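3',5'-cyclic-nucleotide phosphodiesterase 1 (Saccharomyces cerevisiae, PDB 4OJV) is a class-II phosphodiesterase of the metallo-hydrolase clan, a two-sheet enzyme that holds a pair of zinc ions. Local coordinates at residues P33-V38 / K92-S97; Y263-I268 / S305-L310; I268-L273 / S318-I323. One frame throughout, in Å; residues are numbered along the deposited sequence.

How the contacts relate
Contact 1 belongs to the eight-stranded sheet of the two-sheet fold, and contacts 2 and 3 to the seven-stranded sheet. The centres of contacts 1 and 2 lie about 31 Å apart, and those of contacts 1 and 3 lie about 24 Å apart. Contacts 2 and 3 are neighbours, with centres about 10 Å apart. They share Ile268, and Val264 CG1 of contact 2 packs on Leu273 CD2 of contact 3 at 4.2 Å. None of the contacts includes a zinc ligand. The sequence still connects them to the site: strand 121-125, beside strand 35-38 of contact 1, precedes His128 and His130, and strand 321-325 of contact 3 runs directly into His326.

Contact 1 (P33-V38 / K92-S97); sequences PELIAV and KSLLQS
Leu35, at the start of strand 35-38 of the eight-stranded sheet, meets Leu94 of helix 92-96 through one methyl each. Leu35 CD2 lies 4.0 Å from Leu94 CD1, and the two side chains cross at about a right angle. Leu94 reaches across because its CG is anti to the backbone N (chi1 -168°). A second touch lies just before the strand. There the CB of Ser97 rests against Pro33, with Pro33 CA to Ser97 CB at 3.9 Å. Pro33 CB is a little farther off, 4.2 Å from Ser97 CB.

Strand 35-38 is an inner strand of this sheet, one of the two sheets of the metallo-beta-lactamase-like fold. It runs antiparallel to strand 22-27 and parallel to strand 121-125. Leu35 bonds through its backbone to Gly120 and Thr122, and its side chain also packs on Ile24 and Ile121.

The hydroxyl of Ser97 turns back to its own segment. Ser97 OG donates to Leu94 O at 2.8 Å, and the C=O...donor angle of 162° makes the approach nearly end-on to the carbonyl. This bond fixes the hydroxyl, and CB lies nearest to Pro33. On the same helix, Ser93 OG is hydrogen-bonded to Lys26 NZ of strand 22-27.

Contact 2 (Y263-I268 / S305-L310); sequences YVAENI and SNLNTL
Ala265 and Leu310 bring the two helices together at their closest side-chain touch. Ala265 CB lies 3.7 Å from Leu310 CB and 4.0 Å from Leu310 C. The small alanine leaves a shallow place on helix 256-267, and the base of Leu310 fills it. The Leu310 side chain also lies against Trp261 and Ser262 of that facing helix.

Leu307 is the deeper bump. With chi1 at 178°, it swings its branch away from its own backbone N and puts CD1 at the other helix. The methyl enters the hollow between Val264 and Ala265. Leu307 CD1 is 4.1 Å from Val264 CG1 and, more loosely, 4.5 Å from Ala265 CB. The side chains of Val264 and Leu307 cross at about a right angle. Trp261 and Tyr311 add bulk around this apolar seam.

The last turn of helix 256-267 is tied by Asn267. Its ND2 donates to Tyr263 O at 3.0 Å and lies over the centre of the Tyr263 ring. The backbone N of Asn267 uses the same carbonyl.

The axes of segments 263-267 and 305-310 come within 9.4 Å at closest approach, and their N-to-C directions differ by 31°. Each helix links two adjacent parallel strands of the seven-stranded sheet. The pair is therefore typical of consecutive beta-alpha-beta crossovers.

Contact 3 (I268-L273 / S318-I323); sequences IPLVHL and SGLNVI
Leu273 and Leu320 meet through their methyl ends, Leu273 CD2 to Leu320 CD1 at 3.7 Å. A chi1 close to 180° in both (-176° and -180°) extends their branches toward each other. Leu270 comes in alongside. Its CD1 rests on Leu320 CB at 4.2 Å, and its CD2 lies 3.7 Å from Ser318 O.

A water lies between the two backbones. It accepts from Asn321 N at 2.9 Å. It also lies 2.9 Å from Leu273 O and 3.1 Å from Gly319 O, but more acceptors are in reach than it has protons to give.

The next shell holds these groups in place. The 3-10 turn 270-272 leads into Leu273, whose N donates to Leu270 O at 2.9 Å. Tyr311 of helix 297-311 packs on both leucines. Across from them, Ser318 OG is hydrogen-bonded to Lys315 O and Asp355 N, and Leu320 pairs through its backbone with Arg357.

Strands 273-279 and 321-325 are parallel neighbours, and the backbone of Asn321 is hydrogen-bonded to that of Ile276. Apolar packing joins the side chains just ahead of and at the strand starts. The leucines thus meet without directional bonds, while a water that accepts from Asn321 N, and can donate to Leu273 O or Gly319 O, serves the backbone where direct pairing of the strands begins.

Contact 1 (P33-V38 / K92-S97)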
loop_
_atom_site.group_PDB
_atom_site.type_symbol
_atom_site.label_atom_id
_atom_site.label_comp_id
_atom_site.label_asym_id
_atom_site.label_seq_id
_atom_site.Cartn_x
_atom_site.Cartn_y
_atom_site.Cartn_z
ATOM N N PRO A 33 -15.487 5.210 20.407
ATOM C CA PRO A 33 -14.325 4.757 19.633
ATOM C C PRO A 33 -14.690 4.149 18.277
ATOM O O PRO A 33 -13.825 4.011 17.421
ATOM C CB PRO A 33 -13.681 3.713 20.550
ATOM C CG PRO A 33 -14.797 3.213 21.401
ATOM C CD PRO A 33 -15.728 4.375 21.601
ATOM N N GLU A 34 -15.953 3.794 18.079
ATOM C CA GLU A 34 -16.359 3.091 16.871
ATOM C C GLU A 34 -16.300 3.987 15.646
ATOM O O GLU A 34 -16.645 5.166 15.691
ATOM C CB GLU A 34 -17.756 2.487 17.038
ATOM C CG GLU A 34 -17.806 1.297 17.993
ATOM C CD GLU A 34 -17.889 1.684 19.460
ATOM O OE1 GLU A 34 -18.153 2.862 19.770
ATOM O OE2 GLU A 34 -17.701 0.791 20.319
ATOM N N LEU A 35 -15.848 3.392 14.543
ATOM C CA LEU A 35 -15.649 4.080 13.278
ATOM C C LEU A 35 -16.077 3.173 12.131
ATOM O O LEU A 35 -15.929 1.945 12.222
ATOM C CB LEU A 35 -14.166 4.422 13.090
ATOM C CG LEU A 35 -13.538 5.365 14.114
ATOM C CD1 LEU A 35 -12.020 5.383 14.004
ATOM C CD2 LEU A 35 -14.115 6.767 13.965
ATOM N N ILE A 36 -16.598 3.774 11.062
ATOM C CA ILE A 36 -16.875 3.083 9.806
ATOM C C ILE A 36 -15.798 3.468 8.797
ATOM O O ILE A 36 -15.388 4.626 8.751
ATOM C CB ILE A 36 -18.265 3.487 9.230
ATOM C CG1 ILE A 36 -19.397 2.815 10.025
ATOM C CG2 ILE A 36 -18.344 3.205 7.727
ATOM C CD1 ILE A 36 -20.766 3.335 9.652
ATOM N N ALA A 37 -15.348 2.521 7.980
ATOM C CA ALA A 37 -14.501 2.834 6.830
ATOM C C ALA A 37 -15.279 2.607 5.537
ATOM O O ALA A 37 -15.977 1.597 5.393
ATOM C CB ALA A 37 -13.246 1.973 6.842
ATOM N N VAL A 38 -15.163 3.543 4.596
ATOM C CA VAL A 38 -15.581 3.299 3.225
ATOM C C VAL A 38 -14.327 3.070 2.419
ATOM O O VAL A 38 -13.441 3.930 2.351
ATOM C CB VAL A 38 -16.430 4.434 2.624
ATOM C CG1 VAL A 38 -16.919 4.022 1.239
ATOM C CG2 VAL A 38 -17.601 4.770 3.538
ATOM N N LYS A 92 -11.314 16.495 17.217
ATOM C CA LYS A 92 -11.224 16.523 18.668
ATOM C C LYS A 92 -12.021 15.376 19.288
ATOM O O LYS A 92 -11.567 14.743 20.234
ATOM C CB LYS A 92 -11.699 17.874 19.236
ATOM C CG LYS A 92 -11.001 19.108 18.672
ATOM C CD LYS A 92 -9.486 18.963 18.633
ATOM C CE LYS A 92 -8.876 19.900 17.601
ATOM N NZ LYS A 92 -7.488 19.497 17.237
ATOM N N SER A 93 -13.208 15.101 18.754
ATOM C CA SER A 93 -14.051 14.082 19.373
ATOM C C SER A 93 -13.528 12.669 19.120
ATOM O O SER A 93 -13.623 11.827 20.015
ATOM C CB SER A 93 -15.512 14.234 18.975
ATOM O OG SER A 93 -15.687 14.016 17.597
ATOM N N LEU A 94 -12.965 12.418 17.929
ATOM C CA LEU A 94 -12.303 11.133 17.647
ATOM C C LEU A 94 -11.129 10.935 18.617
ATOM O O LEU A 94 -10.965 9.860 19.197
ATOM C CB LEU A 94 -11.837 11.045 16.179
ATOM C CG LEU A 94 -11.374 9.693 15.583
ATOM C CD1 LEU A 94 -11.444 9.707 14.065
ATOM C CD2 LEU A 94 -9.964 9.313 16.014
ATOM N N LEU A 95 -10.335 11.986 18.810
ATOM C CA LEU A 95 -9.189 11.924 19.724
ATOM C C LEU A 95 -9.607 11.742 21.187
ATOM O O LEU A 95 -8.881 11.116 21.968
ATOM C CB LEU A 95 -8.317 13.171 19.573
ATOM C CG LEU A 95 -7.541 13.255 18.258
ATOM C CD1 LEU A 95 -6.971 14.650 18.076
ATOM C CD2 LEU A 95 -6.435 12.212 18.200
ATOM N N GLN A 96 -10.774 12.276 21.550
ATOM C CA GLN A 96 -11.280 12.176 22.923
ATOM C C GLN A 96 -11.484 10.731 23.380
ATOM O O GLN A 96 -11.354 10.444 24.570
ATOM C CB GLN A 96 -12.565 12.997 23.097
ATOM C CG GLN A 96 -13.002 13.233 24.543
ATOM C CD GLN A 96 -11.967 13.966 25.392
ATOM O OE1 GLN A 96 -11.899 13.766 26.605
ATOM N NE2 GLN A 96 -11.165 14.820 24.762
ATOM N N SER A 97 -11.778 9.822 22.444
ATOM C CA SER A 97 -11.942 8.403 22.786
ATOM C C SER A 97 -10.655 7.781 23.343
ATOM O O SER A 97 -10.705 6.792 24.073
ATOM C CB SER A 97 -12.463 7.589 21.597
ATOM O OG SER A 97 -11.479 7.469 20.587
#

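Contact 2 (Y263-I268 / S305-L310)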
loop_
_atom_site.group_PDB
_atom_site.type_symbol
_atom_site.label_atom_id
_atom_site.label_comp_id
_atom_site.label_asym_id
_atom_site.label_seq_id
_atom_site.Cartn_x
_atom_site.Cartn_y
_atom_site.Cartn_z
ATOM N N TYR A 263 -33.068 8.008 -7.614
ATOM C CA TYR A 263 -33.324 7.629 -6.228
ATOM C C TYR A 263 -32.973 8.769 -5.272
ATOM O O TYR A 263 -33.739 9.082 -4.357
ATOM C CB TYR A 263 -32.534 6.366 -5.868
ATOM C CG TYR A 263 -32.846 5.804 -4.497
ATOM C CD1 TYR A 263 -32.241 6.323 -3.355
ATOM C CD2 TYR A 263 -33.734 4.740 -4.345
ATOM C CE1 TYR A 263 -32.521 5.813 -2.098
ATOM C CE2 TYR A 263 -34.020 4.220 -3.090
ATOM C CZ TYR A 263 -33.409 4.757 -1.970
ATOM O OH TYR A 263 -33.687 4.246 -0.721
ATOM N N VAL A 264 -31.816 9.395 -5.491
ATOM C CA VAL A 264 -31.378 10.512 -4.663
ATOM C C VAL A 264 -32.385 11.669 -4.734
ATOM O O VAL A 264 -32.840 12.166 -3.699
ATOM C CB VAL A 264 -29.957 10.977 -5.064
ATOM C CG1 VAL A 264 -29.577 12.267 -4.360
ATOM C CG2 VAL A 264 -28.935 9.888 -4.761
ATOM N N ALA A 265 -32.746 12.081 -5.949
ATOM C CA ALA A 265 -33.665 13.208 -6.116
ATOM C C ALA A 265 -35.049 12.910 -5.528
ATOM O O ALA A 265 -35.691 13.809 -4.974
ATOM C CB ALA A 265 -33.775 13.610 -7.578
ATOM N N GLU A 266 -35.493 11.656 -5.625
ATOM C CA GLU A 266 -36.804 11.275 -5.087
ATOM C C GLU A 266 -36.807 11.257 -3.560
ATOM O O GLU A 266 -37.781 11.681 -2.925
ATOM C CB GLU A 266 -37.260 9.916 -5.627
ATOM C CG GLU A 266 -38.645 9.516 -5.128
ATOM C CD GLU A 266 -39.189 8.242 -5.757
ATOM O OE1 GLU A 266 -38.393 7.437 -6.279
ATOM O OE2 GLU A 266 -40.421 8.041 -5.713
ATOM N N ASN A 267 -35.713 10.778 -2.971
ATOM C CA ASN A 267 -35.722 10.405 -1.562
ATOM C C ASN A 267 -34.956 11.306 -0.613
ATOM O O ASN A 267 -35.178 11.260 0.596
ATOM C CB ASN A 267 -35.260 8.957 -1.409
ATOM C CG ASN A 267 -36.230 7.984 -2.033
ATOM O OD1 ASN A 267 -37.362 7.831 -1.558
ATOM N ND2 ASN A 267 -35.815 7.339 -3.112
ATOM N N ILE A 268 -34.052 12.115 -1.156
ATOM C CA ILE A 268 -33.185 12.959 -0.344
ATOM C C ILE A 268 -33.279 14.397 -0.838
ATOM O O ILE A 268 -32.683 14.740 -1.852
ATOM C CB ILE A 268 -31.708 12.503 -0.409
ATOM C CG1 ILE A 268 -31.566 11.014 -0.054
ATOM C CG2 ILE A 268 -30.863 13.377 0.510
ATOM C CD1 ILE A 268 -30.238 10.391 -0.452
ATOM N N SER A 305 -25.135 17.363 -13.786
ATOM C CA SER A 305 -26.195 18.013 -14.564
ATOM C C SER A 305 -27.462 17.148 -14.578
ATOM O O SER A 305 -28.579 17.668 -14.464
ATOM C CB SER A 305 -25.707 18.268 -15.987
ATOM O OG SER A 305 -24.766 19.326 -16.017
ATOM N N ASN A 306 -27.295 15.829 -14.707
ATOM C CA ASN A 306 -28.425 14.904 -14.644
ATOM C C ASN A 306 -29.125 14.956 -13.285
ATOM O O ASN A 306 -30.358 15.025 -13.218
ATOM C CB ASN A 306 -28.004 13.474 -14.993
ATOM C CG ASN A 306 -27.572 13.324 -16.442
ATOM O OD1 ASN A 306 -27.823 14.192 -17.284
ATOM N ND2 ASN A 306 -26.915 12.208 -16.740
ATOM N N LEU A 307 -28.348 14.952 -12.202
ATOM C CA LEU A 307 -28.915 15.110 -10.871
ATOM C C LEU A 307 -29.662 16.443 -10.748
ATOM O O LEU A 307 -30.760 16.500 -10.187
ATOM C CB LEU A 307 -27.822 15.003 -9.802
ATOM C CG LEU A 307 -28.300 15.200 -8.355
ATOM C CD1 LEU A 307 -29.350 14.173 -7.948
ATOM C CD2 LEU A 307 -27.119 15.172 -7.396
ATOM N N ASN A 308 -29.057 17.501 -11.275
ATOM C CA ASN A 308 -29.672 18.823 -11.283
ATOM C C ASN A 308 -31.035 18.825 -11.982
ATOM O O ASN A 308 -32.007 19.375 -11.455
ATOM C CB ASN A 308 -28.737 19.824 -11.944
ATOM C CG ASN A 308 -29.258 21.238 -11.868
ATOM O OD1 ASN A 308 -29.631 21.709 -10.796
ATOM N ND2 ASN A 308 -29.263 21.932 -13.000
ATOM N N THR A 309 -31.103 18.198 -13.150
ATOM C CA THR A 309 -32.349 18.110 -13.908
ATOM C C THR A 309 -33.419 17.392 -13.083
ATOM O O THR A 309 -34.583 17.793 -13.082
ATOM C CB THR A 309 -32.125 17.406 -15.266
ATOM O OG1 THR A 309 -31.194 18.170 -16.038
ATOM C CG2 THR A 309 -33.428 17.267 -16.048
ATOM N N LEU A 310 -33.025 16.347 -12.360
ATOM C CA LEU A 310 -33.978 15.578 -11.563
ATOM C C LEU A 310 -34.503 16.352 -10.354
ATOM O O LEU A 310 -35.700 16.302 -10.056
ATOM C CB LEU A 310 -33.376 14.224 -11.155
ATOM C CG LEU A 310 -33.179 13.248 -12.320
ATOM C CD1 LEU A 310 -32.149 12.190 -11.949
ATOM C CD2 LEU A 310 -34.490 12.605 -12.764
#

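Contact 3 (I268-L273 / S318-I323)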
loop_
_atom_site.group_PDB
_atom_site.type_symbol
_atom_site.label_atom_id
_atom_site.label_comp_id
_atom_site.label_asym_id
_atom_site.label_seq_id
_atom_site.Cartn_x
_atom_site.Cartn_y
_atom_site.Cartn_z
ATOM N N ILE A 268 -34.052 12.115 -1.156
ATOM C CA ILE A 268 -33.185 12.959 -0.344
ATOM C C ILE A 268 -33.279 14.397 -0.838
ATOM O O ILE A 268 -32.683 14.740 -1.852
ATOM C CB ILE A 268 -31.708 12.503 -0.409
ATOM C CG1 ILE A 268 -31.566 11.014 -0.054
ATOM C CG2 ILE A 268 -30.863 13.377 0.510
ATOM C CD1 ILE A 268 -30.238 10.391 -0.452
ATOM N N PRO A 269 -34.028 15.253 -0.125
ATOM C CA PRO A 269 -34.043 16.661 -0.520
ATOM C C PRO A 269 -32.631 17.246 -0.542
ATOM O O PRO A 269 -31.806 16.885 0.293
ATOM C CB PRO A 269 -34.899 17.321 0.568
ATOM C CG PRO A 269 -35.770 16.220 1.073
ATOM C CD PRO A 269 -34.897 14.992 1.035
ATOM N N LEU A 270 -32.354 18.141 -1.490
ATOM C CA LEU A 270 -31.010 18.680 -1.649
ATOM C C LEU A 270 -30.441 19.251 -0.350
ATOM O O LEU A 270 -29.261 19.068 -0.058
ATOM C CB LEU A 270 -30.971 19.729 -2.769
ATOM C CG LEU A 270 -29.578 20.297 -3.075
ATOM C CD1 LEU A 270 -28.623 19.202 -3.527
ATOM C CD2 LEU A 270 -29.630 21.411 -4.111
ATOM N N VAL A 271 -31.283 19.927 0.433
ATOM C CA VAL A 271 -30.848 20.504 1.700
ATOM C C VAL A 271 -30.309 19.441 2.677
ATOM O O VAL A 271 -29.465 19.752 3.520
ATOM C CB VAL A 271 -31.954 21.388 2.336
ATOM C CG1 VAL A 271 -33.149 20.558 2.786
ATOM C CG2 VAL A 271 -31.399 22.225 3.479
ATOM N N HIS A 272 -30.789 18.203 2.540
ATOM C CA HIS A 272 -30.298 17.076 3.348
ATOM C C HIS A 272 -29.096 16.370 2.770
ATOM O O HIS A 272 -28.504 15.524 3.438
ATOM C CB HIS A 272 -31.404 16.063 3.626
ATOM C CG HIS A 272 -32.439 16.552 4.612
ATOM N ND1 HIS A 272 -32.154 16.785 5.909
ATOM C CD2 HIS A 272 -33.791 16.851 4.445
ATOM C CE1 HIS A 272 -33.268 17.212 6.538
ATOM N NE2 HIS A 272 -34.265 17.245 5.642
ATOM N N LEU A 273 -28.721 16.690 1.530
ATOM C CA LEU A 273 -27.554 16.066 0.913
ATOM C C LEU A 273 -26.323 16.893 1.261
ATOM O O LEU A 273 -26.090 17.954 0.670
ATOM C CB LEU A 273 -27.747 15.933 -0.601
ATOM C CG LEU A 273 -26.621 15.209 -1.353
ATOM C CD1 LEU A 273 -26.335 13.825 -0.780
ATOM C CD2 LEU A 273 -26.934 15.135 -2.836
ATOM N N SER A 318 -27.302 24.590 -5.827
ATOM C CA SER A 318 -26.778 25.558 -4.870
ATOM C C SER A 318 -26.655 24.954 -3.481
ATOM O O SER A 318 -27.592 24.346 -2.976
ATOM C CB SER A 318 -27.656 26.811 -4.825
ATOM O OG SER A 318 -27.509 27.557 -6.019
ATOM N N GLY A 319 -25.476 25.109 -2.886
ATOM C CA GLY A 319 -25.206 24.597 -1.544
ATOM C C GLY A 319 -24.606 23.198 -1.490
ATOM O O GLY A 319 -24.121 22.775 -0.441
ATOM N N LEU A 320 -24.642 22.471 -2.603
ATOM C CA LEU A 320 -24.101 21.107 -2.619
ATOM C C LEU A 320 -22.575 21.096 -2.560
ATOM O O LEU A 320 -21.917 21.768 -3.356
ATOM C CB LEU A 320 -24.571 20.344 -3.860
ATOM C CG LEU A 320 -24.082 18.899 -4.003
ATOM C CD1 LEU A 320 -24.564 18.029 -2.853
ATOM C CD2 LEU A 320 -24.505 18.329 -5.344
ATOM N N ASN A 321 -22.026 20.314 -1.628
ATOM C CA ASN A 321 -20.591 20.058 -1.580
ATOM C C ASN A 321 -20.223 18.816 -2.372
ATOM O O ASN A 321 -20.689 17.709 -2.072
ATOM C CB ASN A 321 -20.121 19.939 -0.136
ATOM C CG ASN A 321 -19.883 21.286 0.489
ATOM O OD1 ASN A 321 -18.881 21.942 0.212
ATOM N ND2 ASN A 321 -20.819 21.721 1.308
ATOM N N VAL A 322 -19.416 19.017 -3.407
ATOM C CA VAL A 322 -18.837 17.926 -4.179
ATOM C C VAL A 322 -17.366 17.824 -3.808
ATOM O O VAL A 322 -16.603 18.778 -3.985
ATOM C CB VAL A 322 -19.023 18.147 -5.695
ATOM C CG1 VAL A 322 -18.308 17.070 -6.502
ATOM C CG2 VAL A 322 -20.507 18.204 -6.037
ATOM N N ILE A 323 -17.005 16.667 -3.260
ATOM C CA ILE A 323 -15.648 16.397 -2.797
ATOM C C ILE A 323 -15.047 15.399 -3.779
ATOM O O ILE A 323 -15.493 14.261 -3.860
ATOM C CB ILE A 323 -15.658 15.814 -1.362
ATOM C CG1 ILE A 323 -16.490 16.685 -0.399
ATOM C CG2 ILE A 323 -14.241 15.577 -0.857
ATOM C CD1 ILE A 323 -16.007 18.111 -0.247
HETATM O O HOH W 1 -23.941 19.828 0.454
#